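Side-chain contacts in unsaturated glucuronyl hydrolase (Streptococcus agalactiae, PDB 2ZZR), which hydrolyses unsaturated hyaluronan, chondroitin and heparin disaccharides, releasing the unsaturated uronic acid through cleavage of (1->3) or (1->4) glycosidic bonds: residues Ala54-Asn58 with Ile59-Met63; Thr66-Thr69 with Asn70-Thr74. All coordinates share one frame; numbering follows the deposited sequence.

Contact 1 (Ala54-Asn58 with Ile59-Met63)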
loop_
_atom_site.group_PDB
_atom_site.type_symbol
_atom_site.label_atom_id
_atom_site.label_comp_id
_atom_site.label_asym_id
_atom_site.label_seq_id
_atom_site.Cartn_x
_atom_site.Cartn_y
_atom_site.Cartn_z
ATOM N N ALA A 54 2.789 -7.328 -12.398
ATOM C CA ALA A 54 3.990 -8.047 -11.996
ATOM C C ALA A 54 4.889 -8.348 -13.192
ATOM O O ALA A 54 4.459 -8.245 -14.349
ATOM C CB ALA A 54 3.618 -9.341 -11.274
ATOM N N THR A 55 6.135 -8.711 -12.900
ATOM C CA THR A 55 7.101 -9.085 -13.928
ATOM C C THR A 55 6.900 -10.545 -14.339
ATOM O O THR A 55 6.206 -11.306 -13.653
ATOM C CB THR A 55 8.554 -8.902 -13.437
ATOM O OG1 THR A 55 8.794 -9.757 -12.315
ATOM C CG2 THR A 55 8.838 -7.438 -13.044
ATOM N N PHE A 56 7.512 -10.913 -15.465
ATOM C CA PHE A 56 7.522 -12.283 -15.979
ATOM C C PHE A 56 8.980 -12.636 -16.196
ATOM O O PHE A 56 9.645 -12.028 -17.040
ATOM C CB PHE A 56 6.774 -12.358 -17.311
ATOM C CG PHE A 56 5.312 -12.012 -17.216
ATOM C CD1 PHE A 56 4.355 -13.020 -17.100
ATOM C CD2 PHE A 56 4.887 -10.683 -17.254
ATOM C CE1 PHE A 56 3.000 -12.710 -17.015
ATOM C CE2 PHE A 56 3.531 -10.359 -17.165
ATOM C CZ PHE A 56 2.584 -11.376 -17.049
ATOM N N ASN A 57 9.478 -13.600 -15.424
ATOM C CA ASN A 57 10.914 -13.896 -15.378
ATOM C C ASN A 57 11.728 -12.618 -15.108
ATOM O O ASN A 57 12.778 -12.374 -15.715
ATOM C CB ASN A 57 11.368 -14.622 -16.655
ATOM C CG ASN A 57 10.619 -15.932 -16.883
ATOM O OD1 ASN A 57 10.123 -16.192 -17.982
ATOM N ND2 ASN A 57 10.523 -16.757 -15.839
ATOM N N ASN A 58 11.190 -11.798 -14.202
ATOM C CA ASN A 58 11.780 -10.516 -13.778
ATOM C C ASN A 58 11.819 -9.399 -14.819
ATOM O O ASN A 58 12.507 -8.389 -14.634
ATOM C CB ASN A 58 13.128 -10.725 -13.078
ATOM C CG ASN A 58 12.960 -11.319 -11.696
ATOM O OD1 ASN A 58 11.969 -11.041 -11.013
ATOM N ND2 ASN A 58 13.912 -12.146 -11.278
ATOM N N ILE A 59 11.044 -9.568 -15.886
ATOM C CA ILE A 59 10.852 -8.521 -16.884
ATOM C C ILE A 59 9.367 -8.159 -17.004
ATOM O O ILE A 59 8.530 -9.019 -17.308
ATOM C CB ILE A 59 11.421 -8.944 -18.282
ATOM C CG1 ILE A 59 12.915 -9.317 -18.190
ATOM C CG2 ILE A 59 11.139 -7.875 -19.338
ATOM C CD1 ILE A 59 13.864 -8.170 -17.812
ATOM N N TYR A 60 9.043 -6.890 -16.758
ATOM C CA TYR A 60 7.682 -6.397 -16.957
ATOM C C TYR A 60 7.287 -6.525 -18.417
ATOM O O TYR A 60 8.126 -6.392 -19.304
ATOM C CB TYR A 60 7.565 -4.921 -16.583
ATOM C CG TYR A 60 7.510 -4.626 -15.105
ATOM C CD1 TYR A 60 6.398 -4.994 -14.338
ATOM C CD2 TYR A 60 8.555 -3.946 -14.476
ATOM C CE1 TYR A 60 6.344 -4.708 -12.973
ATOM C CE2 TYR A 60 8.509 -3.659 -13.113
ATOM C CZ TYR A 60 7.404 -4.044 -12.373
ATOM O OH TYR A 60 7.356 -3.760 -11.029
ATOM N N LYS A 61 6.007 -6.793 -18.652
ATOM C CA LYS A 61 5.414 -6.559 -19.956
ATOM C C LYS A 61 4.834 -5.147 -19.980
ATOM O O LYS A 61 4.771 -4.470 -18.945
ATOM C CB LYS A 61 4.359 -7.625 -20.284
ATOM C CG LYS A 61 4.974 -8.967 -20.665
ATOM C CD LYS A 61 3.938 -10.079 -20.779
ATOM C CE LYS A 61 4.634 -11.418 -20.909
ATOM N NZ LYS A 61 3.668 -12.551 -20.884
ATOM N N VAL A 62 4.428 -4.704 -21.165
ATOM C CA VAL A 62 3.915 -3.354 -21.367
ATOM C C VAL A 62 2.409 -3.406 -21.611
ATOM O O VAL A 62 1.932 -4.247 -22.385
ATOM C CB VAL A 62 4.625 -2.660 -22.559
ATOM C CG1 VAL A 62 4.163 -1.226 -22.692
ATOM C CG2 VAL A 62 6.139 -2.716 -22.388
ATOM N N MET A 63 1.670 -2.513 -20.953
ATOM C CA MET A 63 0.208 -2.510 -21.036
ATOM C C MET A 63 -0.385 -1.104 -21.068
ATOM O O MET A 63 0.301 -0.119 -20.777
ATOM C CB MET A 63 -0.386 -3.304 -19.867
ATOM C CG MET A 63 -0.346 -2.561 -18.531
ATOM S SD MET A 63 -1.434 -3.321 -17.307
ATOM C CE MET A 63 -3.034 -3.042 -18.069
#

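Contact 2 (Thr66-Thr69 with Asn70-Thr74)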
loop_
_atom_site.group_PDB
_atom_site.type_symbol
_atom_site.label_atom_id
_atom_site.label_comp_id
_atom_site.label_asym_id
_atom_site.label_seq_id
_atom_site.Cartn_x
_atom_site.Cartn_y
_atom_site.Cartn_z
ATOM N N THR A 66 -5.524 0.343 -17.918
ATOM C CA THR A 66 -6.780 -0.354 -17.621
ATOM C C THR A 66 -6.689 -1.315 -16.429
ATOM O O THR A 66 -7.639 -2.043 -16.150
ATOM C CB THR A 66 -7.289 -1.156 -18.849
ATOM O OG1 THR A 66 -6.309 -2.130 -19.213
ATOM C CG2 THR A 66 -7.573 -0.232 -20.040
ATOM N N GLU A 67 -5.560 -1.320 -15.726
ATOM C CA GLU A 67 -5.409 -2.170 -14.539
ATOM C C GLU A 67 -5.635 -1.393 -13.238
ATOM O O GLU A 67 -6.004 -0.222 -13.273
ATOM C CB GLU A 67 -4.045 -2.872 -14.531
ATOM C CG GLU A 67 -4.076 -4.331 -15.032
ATOM C CD GLU A 67 -4.741 -5.297 -14.068
ATOM O OE1 GLU A 67 -5.339 -4.847 -13.070
ATOM O OE2 GLU A 67 -4.673 -6.523 -14.323
ATOM N N TRP A 68 -5.441 -2.055 -12.097
ATOM C CA TRP A 68 -5.543 -1.389 -10.792
ATOM C C TRP A 68 -4.195 -0.819 -10.348
ATOM O O TRP A 68 -4.114 -0.138 -9.323
ATOM C CB TRP A 68 -6.087 -2.347 -9.712
ATOM C CG TRP A 68 -5.154 -3.463 -9.289
ATOM C CD1 TRP A 68 -5.008 -4.683 -9.892
ATOM C CD2 TRP A 68 -4.261 -3.466 -8.164
ATOM N NE1 TRP A 68 -4.080 -5.439 -9.220
ATOM C CE2 TRP A 68 -3.603 -4.718 -8.155
ATOM C CE3 TRP A 68 -3.949 -2.528 -7.165
ATOM C CZ2 TRP A 68 -2.642 -5.060 -7.190
ATOM C CZ3 TRP A 68 -2.996 -2.868 -6.198
ATOM C CH2 TRP A 68 -2.355 -4.128 -6.219
ATOM N N THR A 69 -3.165 -1.085 -11.148
ATOM C CA THR A 69 -1.766 -0.900 -10.750
ATOM C C THR A 69 -1.044 0.242 -11.475
ATOM O O THR A 69 0.110 0.544 -11.153
ATOM C CB THR A 69 -0.961 -2.177 -11.026
ATOM O OG1 THR A 69 -1.235 -2.640 -12.359
ATOM C CG2 THR A 69 -1.316 -3.272 -10.032
ATOM N N ASN A 70 -1.704 0.859 -12.453
ATOM C CA ASN A 70 -1.033 1.857 -13.309
ATOM C C ASN A 70 -0.462 3.058 -12.554
ATOM O O ASN A 70 0.595 3.574 -12.924
ATOM C CB ASN A 70 -1.960 2.350 -14.410
ATOM C CG ASN A 70 -2.410 1.235 -15.318
ATOM O OD1 ASN A 70 -1.811 0.991 -16.373
ATOM N ND2 ASN A 70 -3.453 0.535 -14.906
ATOM N N GLY A 71 -1.163 3.478 -11.506
ATOM C CA GLY A 71 -0.758 4.626 -10.682
ATOM C C GLY A 71 0.571 4.454 -9.969
ATOM O O GLY A 71 1.249 5.447 -9.686
ATOM N N PHE A 72 0.946 3.205 -9.675
ATOM C CA PHE A 72 2.211 2.908 -8.999
ATOM C C PHE A 72 3.417 3.242 -9.871
ATOM O O PHE A 72 4.450 3.676 -9.361
ATOM C CB PHE A 72 2.276 1.449 -8.531
ATOM C CG PHE A 72 1.269 1.110 -7.468
ATOM C CD1 PHE A 72 1.312 1.737 -6.219
ATOM C CD2 PHE A 72 0.275 0.163 -7.711
ATOM C CE1 PHE A 72 0.380 1.425 -5.227
ATOM C CE2 PHE A 72 -0.665 -0.151 -6.727
ATOM C CZ PHE A 72 -0.611 0.480 -5.486
ATOM N N TRP A 73 3.276 3.055 -11.183
ATOM C CA TRP A 73 4.315 3.465 -12.132
ATOM C C TRP A 73 4.536 4.983 -12.064
ATOM O O TRP A 73 5.660 5.442 -11.836
ATOM C CB TRP A 73 3.955 3.020 -13.559
ATOM C CG TRP A 73 4.784 3.681 -14.638
ATOM C CD1 TRP A 73 4.334 4.526 -15.613
ATOM C CD2 TRP A 73 6.204 3.559 -14.836
ATOM N NE1 TRP A 73 5.381 4.932 -16.411
ATOM C CE2 TRP A 73 6.538 4.356 -15.957
ATOM C CE3 TRP A 73 7.221 2.847 -14.180
ATOM C CZ2 TRP A 73 7.851 4.468 -16.436
ATOM C CZ3 TRP A 73 8.536 2.958 -14.656
ATOM C CH2 TRP A 73 8.832 3.763 -15.777
ATOM N N THR A 74 3.459 5.745 -12.238
ATOM C CA THR A 74 3.504 7.207 -12.160
ATOM C C THR A 74 4.050 7.662 -10.801
ATOM O O THR A 74 4.845 8.603 -10.732
ATOM C CB THR A 74 2.126 7.838 -12.418
ATOM O OG1 THR A 74 1.515 7.222 -13.565
ATOM C CG2 THR A 74 2.253 9.350 -12.660
HETATM O O HOH W 1 -2.283 2.030 -9.335
#

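Contact 1 (Ala54-Asn58 with Ile59-Met63)
Phe56 and Ile59 pair across the tip of a two-stranded antiparallel beta hairpin, and the type I' turn that runs from one to the other reverses the chain. Two backbone bonds define the pair as hydrogen-bonded: Phe56 N gives to Ile59 O at 2.8 Å, and Ile59 N returns a bond to Phe56 O at 3.1 Å. Asn57 and Asn58, the two central residues of the turn, both have positive phi, the left-handed conformation that defines this turn type.

The second kind of interaction is cation-pi. Lys61 lays its chain across one face of the Phe56 ring, roughly at a right angle to that side chain. Lys61 CD lies 3.6 Å from Phe56 CE2, and Lys61 NZ stands 3.9 Å from the centroid of the Phe56 ring, only 10° off its normal. With the lysine extended beyond CG, its methylenes and ammonium share the same ring face, so apolar packing and the lysine charge probably act together. Both residues are at the protein surface and touch a crystal neighbour.

A CH-pi contact brings Thr55 and Tyr60 together. Thr55 CG2 sits 3.5 Å from the centroid of the Tyr60 ring, almost exactly on the normal. Placing CG2 beside the backbone N puts Thr55 OG1 between N and the carbonyl carbon (chi1 62°), and this hydroxyl is hydrogen-bonded to Glu373. The same glutamate also binds the backbone N of Asn57 and Asn58, tying the turn to a neighbouring loop. Tyr60 OH, at the far end of its ring, is hydrogen-bonded to Asp379. Thr55 CG2 is nearly equidistant from all six carbons of the Tyr60 ring, with Tyr60 CD1 at 3.7 Å.

Contact 2 (Thr66-Thr69 with Asn70-Thr74)
Trp68 and Phe72 set their rings almost perpendicular, planes at 88°, where a loop runs into the first turn of helix 70-84. The rim of the Phe72 ring takes Trp68 CZ3 near its plane, 3.6 Å from Phe72 CE2. The meeting is oblique, and 5.9 Å separates the Phe72 centroid from that of the six-membered ring of Trp68. One face of the indole carries the methyl CG2 of the adjacent Thr69, centred over it. Elsewhere the indole meets Phe117 and Trp377 and touches Asp114, probably the catalytic nucleophile, while Trp68 NE1 is hydrogen-bonded to Tyr363; Trp68 thus probably helps to line the active site, with Phe72 packed against it.

Polar links secure the start of the helix. Phe72 N donates to Thr69 O at 3.2 Å. A water accepts a weak bond from Gly71 N and donates to Trp68 O at 2.8 Å, bridging loop to helix.

Within the loop, a bend at chi2 (-72°) folds the Glu67 carboxylate back to its neighbour's amide: Trp68 N donates to Glu67 OE1 at 3.0 Å, using the anti lone pair of that oxygen.

In the fold
From the N terminus of this alpha-barrel enzyme of glycoside hydrolase family 88, helix 25-46 leads into strand 50-56, and contact 1 closes the hairpin by bringing strand 59-63 back beside it. Contact 2 opens only after this strand has ended, where residues 66-69 enter helix 70-84. The two are therefore in series, neither nested nor crossed, with centres about 14 Å apart and no touch between their segments beyond adjoining in sequence. Pro53 supplies an indirect tie, since Met63 of contact 1 and both Glu67 and Thr69 of contact 2 pack on it. Helix 376-390 is a second shared neighbour: Asp379 meets the hairpin, and Ile376 and Trp377 meet the helix start.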